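Local structure of Adhesin/hemolysin (Burkholderia pseudomallei 1026a, 4G6V) at residues A70-N75 against I160-L165; K158-V161 against N167-I170. The protein is the toxic component of a bacterial contact-dependent growth inhibition system, a tRNase toxin held in complex with its immunity protein. All coordinates share one frame; numbering follows the deposited sequence.

In the fold
Contact 1 (70-75 with 160-165) is tertiary packing. It sets the C-terminal end of helix 57-74 on one face of strand 159-162 by carbon-to-carbon packing, with no hydrogen bond between the segments. Contact 2 (158-161 with 167-170) is the pairing of that strand with strand 168-171, the outermost strand at its end of the sheet within this chain. Backbone hydrogen bonds carry it. Contact 1 is mostly buried. Contact 2 is partly so, because strand 159-162 is covered while Thr-169 and Ile-170 are exposed. The two share Ile-160, and Ile-168 of contact 2 also packs on Leu-73 and Ile-162 of contact 1. The helix therefore rests on both hairpin strands.

Contact 1 of 2, residues A70-N75 against I160-L165; sequences AVTLAN and IVIDKL
With chi1 at -74°, Thr-72 turns CG2 anti to its backbone N, and Ile-162, with chi1 at -52°, does the same with its own CG2. These torsions bring the two methyls together tip to tip, with 4.1 Å between Thr-72 CG2 and Ile-162 CG2. The threonine hydroxyl lies beside its own backbone N and has a weak hydrogen bond to Gln-68 O, one turn back in the helix. It thus stays with the helix and leaves the methyl for the strand. Leu-73 gives the larger part of the helix side. Leu-73 CG lies 4.3 Å from Ile-162 CD1. Further along the strand, Leu-73 CD2 lies 4.4 Å from Ile-160 CG2. Ile-160 and Ile-162 are two apart in the strand, so both present their side chains to the helix. The axes of helix 70-74 and strand 160-162 are at 105° and pass 10.7 Å apart, so the helix runs across a face of the mixed sheet. This is helix-on-sheet packing in a toxin domain assigned to the PDDEXK clan. Leu-73 also touches Tyr-78, Val-80 and Ile-168. Glu-66 and Asp-93, probable active-site residues, are each about 10 Å away, measured from the side chains of Ile-162 and Leu-73 respectively. No hydrogen bond joins the two segments. Their hold on each other is therefore hydrophobic and van der Waals, with partly exposed Thr-72 contributing only a methyl.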
ATOM      1  N   ALA A  70      -0.179  -3.327  15.813  1.00 40.33           N
ATOM      2  CA  ALA A  70      -0.610  -2.408  16.858  1.00 33.83           C
ATOM      3  C   ALA A  70      -0.380  -3.014  18.244  1.00 36.37           C
ATOM      4  O   ALA A  70       0.193  -2.379  19.131  1.00 44.89           O
ATOM      5  CB  ALA A  70      -2.082  -2.030  16.670  1.00 23.48           C
ATOM      6  N   VAL A  71      -0.829  -4.242  18.428  1.00 35.31           N
ATOM      7  CA  VAL A  71      -0.713  -4.891  19.721  1.00 36.70           C
ATOM      8  C   VAL A  71       0.754  -5.112  20.066  1.00 36.62           C
ATOM      9  O   VAL A  71       1.169  -4.897  21.206  1.00 39.99           O
ATOM     10  CB  VAL A  71      -1.515  -6.220  19.737  1.00 33.29           C
ATOM     11  CG1 VAL A  71      -1.019  -7.202  20.837  1.00 27.93           C
ATOM     12  CG2 VAL A  71      -3.001  -5.926  19.875  1.00 30.33           C
ATOM     13  N   THR A  72       1.537  -5.518  19.073  1.00 32.59           N
ATOM     14  CA  THR A  72       2.942  -5.849  19.289  1.00 32.11           C
ATOM     15  C   THR A  72       3.712  -4.630  19.746  1.00 37.11           C
ATOM     16  O   THR A  72       4.588  -4.735  20.593  1.00 42.45           O
ATOM     17  CB  THR A  72       3.601  -6.434  18.013  1.00 32.51           C
ATOM     18  OG1 THR A  72       3.145  -7.776  17.803  1.00 35.08           O
ATOM     19  CG2 THR A  72       5.129  -6.447  18.119  1.00 32.09           C
ATOM     20  N   LEU A  73       3.385  -3.476  19.175  1.00 37.81           N
ATOM     21  CA  LEU A  73       4.094  -2.245  19.496  1.00 42.38           C
ATOM     22  C   LEU A  73       3.655  -1.696  20.856  1.00 49.54           C
ATOM     23  O   LEU A  73       4.489  -1.287  21.671  1.00 45.30           O
ATOM     24  CB  LEU A  73       3.934  -1.200  18.382  1.00 28.86           C
ATOM     25  CG  LEU A  73       4.748  -1.601  17.148  1.00 37.01           C
ATOM     26  CD1 LEU A  73       4.731  -0.536  16.072  1.00 32.78           C
ATOM     27  CD2 LEU A  73       6.179  -1.960  17.511  1.00 32.26           C
ATOM     28  N   ALA A  74       2.348  -1.715  21.104  1.00 43.62           N
ATOM     29  CA  ALA A  74       1.825  -1.253  22.369  1.00 40.63           C
ATOM     30  C   ALA A  74       2.498  -2.042  23.502  1.00 48.86           C
ATOM     31  O   ALA A  74       2.782  -1.497  24.572  1.00 53.49           O
ATOM     32  CB  ALA A  74       0.320  -1.393  22.400  1.00 29.50           C
ATOM     33  N   ASN A  75       2.795  -3.313  23.251  1.00 48.01           N
ATOM     34  CA  ASN A  75       3.437  -4.144  24.272  1.00 52.21           C
ATOM     35  C   ASN A  75       4.947  -3.955  24.318  1.00 50.65           C
ATOM     36  O   ASN A  75       5.626  -4.581  25.132  1.00 52.55           O
ATOM     37  CB  ASN A  75       3.095  -5.639  24.105  1.00 46.00           C
ATOM     38  CG  ASN A  75       1.638  -5.954  24.446  1.00 48.84           C
ATOM     39  OD1 ASN A  75       1.004  -5.243  25.233  1.00 45.51           O
ATOM     40  ND2 ASN A  75       1.100  -7.027  23.853  1.00 40.95           N
ATOM     41  N   ILE A 160       9.623   1.548  11.217  1.00 41.95           N
ATOM     42  CA  ILE A 160       9.741   0.550  12.280  1.00 42.16           C
ATOM     43  C   ILE A 160       9.601  -0.870  11.736  1.00 35.76           C
ATOM     44  O   ILE A 160       8.552  -1.226  11.215  1.00 38.84           O
ATOM     45  CB  ILE A 160       8.705   0.782  13.400  1.00 39.85           C
ATOM     46  CG1 ILE A 160       8.950   2.148  14.052  1.00 36.75           C
ATOM     47  CG2 ILE A 160       8.794  -0.333  14.432  1.00 39.02           C
ATOM     48  CD1 ILE A 160       7.938   2.571  15.091  1.00 33.36           C
ATOM     49  N   VAL A 161      10.662  -1.668  11.846  1.00 32.53           N
ATOM     50  CA  VAL A 161      10.605  -3.071  11.433  1.00 34.20           C
ATOM     51  C   VAL A 161      10.199  -4.000  12.581  1.00 41.80           C
ATOM     52  O   VAL A 161      10.729  -3.900  13.701  1.00 42.69           O
ATOM     53  CB  VAL A 161      11.953  -3.568  10.853  1.00 38.93           C
ATOM     54  CG1 VAL A 161      11.850  -5.032  10.437  1.00 34.60           C
ATOM     55  CG2 VAL A 161      12.391  -2.711   9.674  1.00 29.64           C
ATOM     56  N   ILE A 162       9.244  -4.890  12.305  1.00 36.65           N
ATOM     57  CA  ILE A 162       8.911  -5.986  13.215  1.00 32.27           C
ATOM     58  C   ILE A 162       9.274  -7.287  12.523  1.00 34.48           C
ATOM     59  O   ILE A 162       8.685  -7.624  11.507  1.00 37.55           O
ATOM     60  CB  ILE A 162       7.418  -6.040  13.545  1.00 30.26           C
ATOM     61  CG1 ILE A 162       6.900  -4.680  14.025  1.00 33.66           C
ATOM     62  CG2 ILE A 162       7.180  -7.078  14.603  1.00 30.61           C
ATOM     63  CD1 ILE A 162       5.384  -4.654  14.216  1.00 33.49           C
ATOM     64  N   ASP A 163      10.243  -8.024  13.047  1.00 35.40           N
ATOM     65  CA  ASP A 163      10.644  -9.258  12.382  1.00 43.17           C
ATOM     66  C   ASP A 163       9.724 -10.430  12.784  1.00 52.00           C
ATOM     67  O   ASP A 163       8.757 -10.241  13.542  1.00 40.44           O
ATOM     68  CB  ASP A 163      12.133  -9.561  12.624  1.00 49.29           C
ATOM     69  CG  ASP A 163      12.450  -9.916  14.086  1.00 56.20           C
ATOM     70  OD1 ASP A 163      11.556  -9.794  14.953  1.00 53.31           O
ATOM     71  OD2 ASP A 163      13.602 -10.325  14.363  1.00 53.38           O
ATOM     72  N   LYS A 164      10.012 -11.627  12.273  1.00 47.14           N
ATOM     73  CA  LYS A 164       9.162 -12.791  12.558  1.00 51.73           C
ATOM     74  C   LYS A 164       9.027 -13.101  14.059  1.00 56.66           C
ATOM     75  O   LYS A 164       8.018 -13.690  14.487  1.00 41.69           O
ATOM     76  CB  LYS A 164       9.635 -14.039  11.800  1.00 37.53           C
ATOM     77  CG  LYS A 164       9.404 -14.010  10.284  1.00 41.66           C
ATOM     78  CD  LYS A 164       9.896 -15.312   9.651  1.00 49.17           C
ATOM     79  CE  LYS A 164       9.938 -15.265   8.116  1.00 46.31           C
ATOM     80  NZ  LYS A 164       8.603 -15.014   7.516  1.00 40.30           N
ATOM     81  N   LEU A 165      10.023 -12.704  14.854  1.00 43.05           N
ATOM     82  CA  LEU A 165      10.011 -13.045  16.280  1.00 46.45           C
ATOM     83  C   LEU A 165       9.433 -11.921  17.151  1.00 44.21           C
ATOM     84  O   LEU A 165       9.404 -12.024  18.369  1.00 44.15           O
ATOM     85  CB  LEU A 165      11.410 -13.495  16.758  1.00 44.99           C
ATOM     86  CG  LEU A 165      12.105 -14.583  15.906  1.00 61.18           C
ATOM     87  CD1 LEU A 165      13.635 -14.642  16.070  1.00 46.10           C
ATOM     88  CD2 LEU A 165      11.489 -15.975  16.127  1.00 31.73           C
TER

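Contact 2 of 2, residues K158-V161 against N167-I170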
ATOM      1  N   LYS A 158       9.997   7.843   9.481  1.00 32.82           N
ATOM      2  CA  LYS A 158      10.536   6.805  10.344  1.00 31.28           C
ATOM      3  C   LYS A 158      10.020   5.476   9.849  1.00 36.59           C
ATOM      4  O   LYS A 158       8.859   5.353   9.444  1.00 34.33           O
ATOM      5  CB  LYS A 158      10.129   7.030  11.803  1.00 37.83           C
ATOM      6  N   VAL A 159      10.892   4.480   9.855  1.00 39.11           N
ATOM      7  CA  VAL A 159      10.455   3.127   9.563  1.00 38.42           C
ATOM      8  C   VAL A 159      10.684   2.216  10.773  1.00 48.67           C
ATOM      9  O   VAL A 159      11.796   2.145  11.312  1.00 48.90           O
ATOM     10  CB  VAL A 159      11.170   2.571   8.348  1.00 40.52           C
ATOM     11  CG1 VAL A 159      10.847   1.099   8.183  1.00 44.57           C
ATOM     12  CG2 VAL A 159      10.758   3.347   7.114  1.00 44.47           C
ATOM     13  N   ILE A 160       9.623   1.548  11.217  1.00 41.95           N
ATOM     14  CA  ILE A 160       9.741   0.550  12.280  1.00 42.16           C
ATOM     15  C   ILE A 160       9.601  -0.870  11.736  1.00 35.76           C
ATOM     16  O   ILE A 160       8.552  -1.226  11.215  1.00 38.84           O
ATOM     17  CB  ILE A 160       8.705   0.782  13.400  1.00 39.85           C
ATOM     18  CG1 ILE A 160       8.950   2.148  14.052  1.00 36.75           C
ATOM     19  CG2 ILE A 160       8.794  -0.333  14.432  1.00 39.02           C
ATOM     20  CD1 ILE A 160       7.938   2.571  15.091  1.00 33.36           C
ATOM     21  N   VAL A 161      10.662  -1.668  11.846  1.00 32.53           N
ATOM     22  CA  VAL A 161      10.605  -3.071  11.433  1.00 34.20           C
ATOM     23  C   VAL A 161      10.199  -4.000  12.581  1.00 41.80           C
ATOM     24  O   VAL A 161      10.729  -3.900  13.701  1.00 42.69           O
ATOM     25  CB  VAL A 161      11.953  -3.568  10.853  1.00 38.93           C
ATOM     26  CG1 VAL A 161      11.850  -5.032  10.437  1.00 34.60           C
ATOM     27  CG2 VAL A 161      12.391  -2.711   9.674  1.00 29.64           C
ATOM     28  N   ASN A 167      10.739  -8.851  17.224  1.00 45.76           N
ATOM     29  CA  ASN A 167      11.810  -7.892  17.535  1.00 50.38           C
ATOM     30  C   ASN A 167      11.715  -6.591  16.739  1.00 48.19           C
ATOM     31  O   ASN A 167      11.623  -6.605  15.502  1.00 50.29           O
ATOM     32  CB  ASN A 167      13.186  -8.513  17.289  1.00 50.69           C
ATOM     33  CG  ASN A 167      13.417  -9.746  18.118  1.00 53.86           C
ATOM     34  OD1 ASN A 167      13.131  -9.755  19.319  1.00 49.08           O
ATOM     35  ND2 ASN A 167      13.916 -10.812  17.480  1.00 47.33           N
ATOM     36  N   ILE A 168      11.763  -5.469  17.449  1.00 41.58           N
ATOM     37  CA  ILE A 168      11.707  -4.166  16.802  1.00 47.39           C
ATOM     38  C   ILE A 168      13.091  -3.605  16.493  1.00 49.07           C
ATOM     39  O   ILE A 168      13.942  -3.480  17.384  1.00 51.77           O
ATOM     40  CB  ILE A 168      10.958  -3.121  17.659  1.00 39.09           C
ATOM     41  CG1 ILE A 168       9.628  -3.674  18.166  1.00 39.25           C
ATOM     42  CG2 ILE A 168      10.741  -1.859  16.860  1.00 46.50           C
ATOM     43  CD1 ILE A 168       8.787  -4.263  17.075  1.00 38.83           C
ATOM     44  N   THR A 169      13.309  -3.281  15.224  1.00 43.85           N
ATOM     45  CA  THR A 169      14.401  -2.393  14.830  1.00 51.36           C
ATOM     46  C   THR A 169      13.860  -1.088  14.234  1.00 52.27           C
ATOM     47  O   THR A 169      12.760  -1.052  13.676  1.00 44.33           O
ATOM     48  CB  THR A 169      15.393  -3.045  13.817  1.00 50.97           C
ATOM     49  OG1 THR A 169      14.715  -3.367  12.597  1.00 42.99           O
ATOM     50  CG2 THR A 169      16.035  -4.288  14.405  1.00 45.69           C
ATOM     51  N   ILE A 170      14.652  -0.025  14.341  1.00 56.68           N
ATOM     52  CA  ILE A 170      14.270   1.277  13.818  1.00 43.53           C
ATOM     53  C   ILE A 170      15.184   1.713  12.683  1.00 51.51           C
ATOM     54  O   ILE A 170      16.403   1.549  12.753  1.00 55.96           O
ATOM     55  CB  ILE A 170      14.318   2.344  14.920  1.00 52.92           C
ATOM     56  CG1 ILE A 170      13.355   1.993  16.050  1.00 51.97           C
ATOM     57  CG2 ILE A 170      13.961   3.698  14.359  1.00 49.75           C
ATOM     58  CD1 ILE A 170      11.922   2.153  15.657  1.00 56.62           C
TER
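Val-161 and Thr-169 form an antiparallel hydrogen-bonded pair, joined by two backbone bonds. Val-161 N donates to Thr-169 O at 2.9 Å. The return bond, Thr-169 N to Val-161 O, is 3.1 Å long. Val-161 O also receives a CA-H...O contact from Ile-168 CA. The side chains of this pair lie side by side on one face of the sheet. With chi1 at 62°, Thr-169 OG1 sits between its backbone N and carbonyl carbon, close against Val-161 CB. Ile-160 and Ile-170 make the next pair, which is non-hydrogen-bonded, and their side chains share the other face. With chi2 at -71°, Ile-170 CD1 comes to Ile-160 CG1 at 3.4 Å. Ile-160 CG2 packs on Ile-168 CG2, 3.5 Å off, the two side chains crossing at a slant. Both segments belong to a beta hairpin, with short strand axes 154° apart. Tyr-78 touches all three isoleucines. On its other edge, strand 159-162 bonds to strand 129-133, where Ile-160 makes backbone hydrogen bonds with Ile-130 and Val-132. Strand 168-171 thus closes this end of the chain's mixed sheet, and helix 57-74 packs on the isoleucine face through Leu-73.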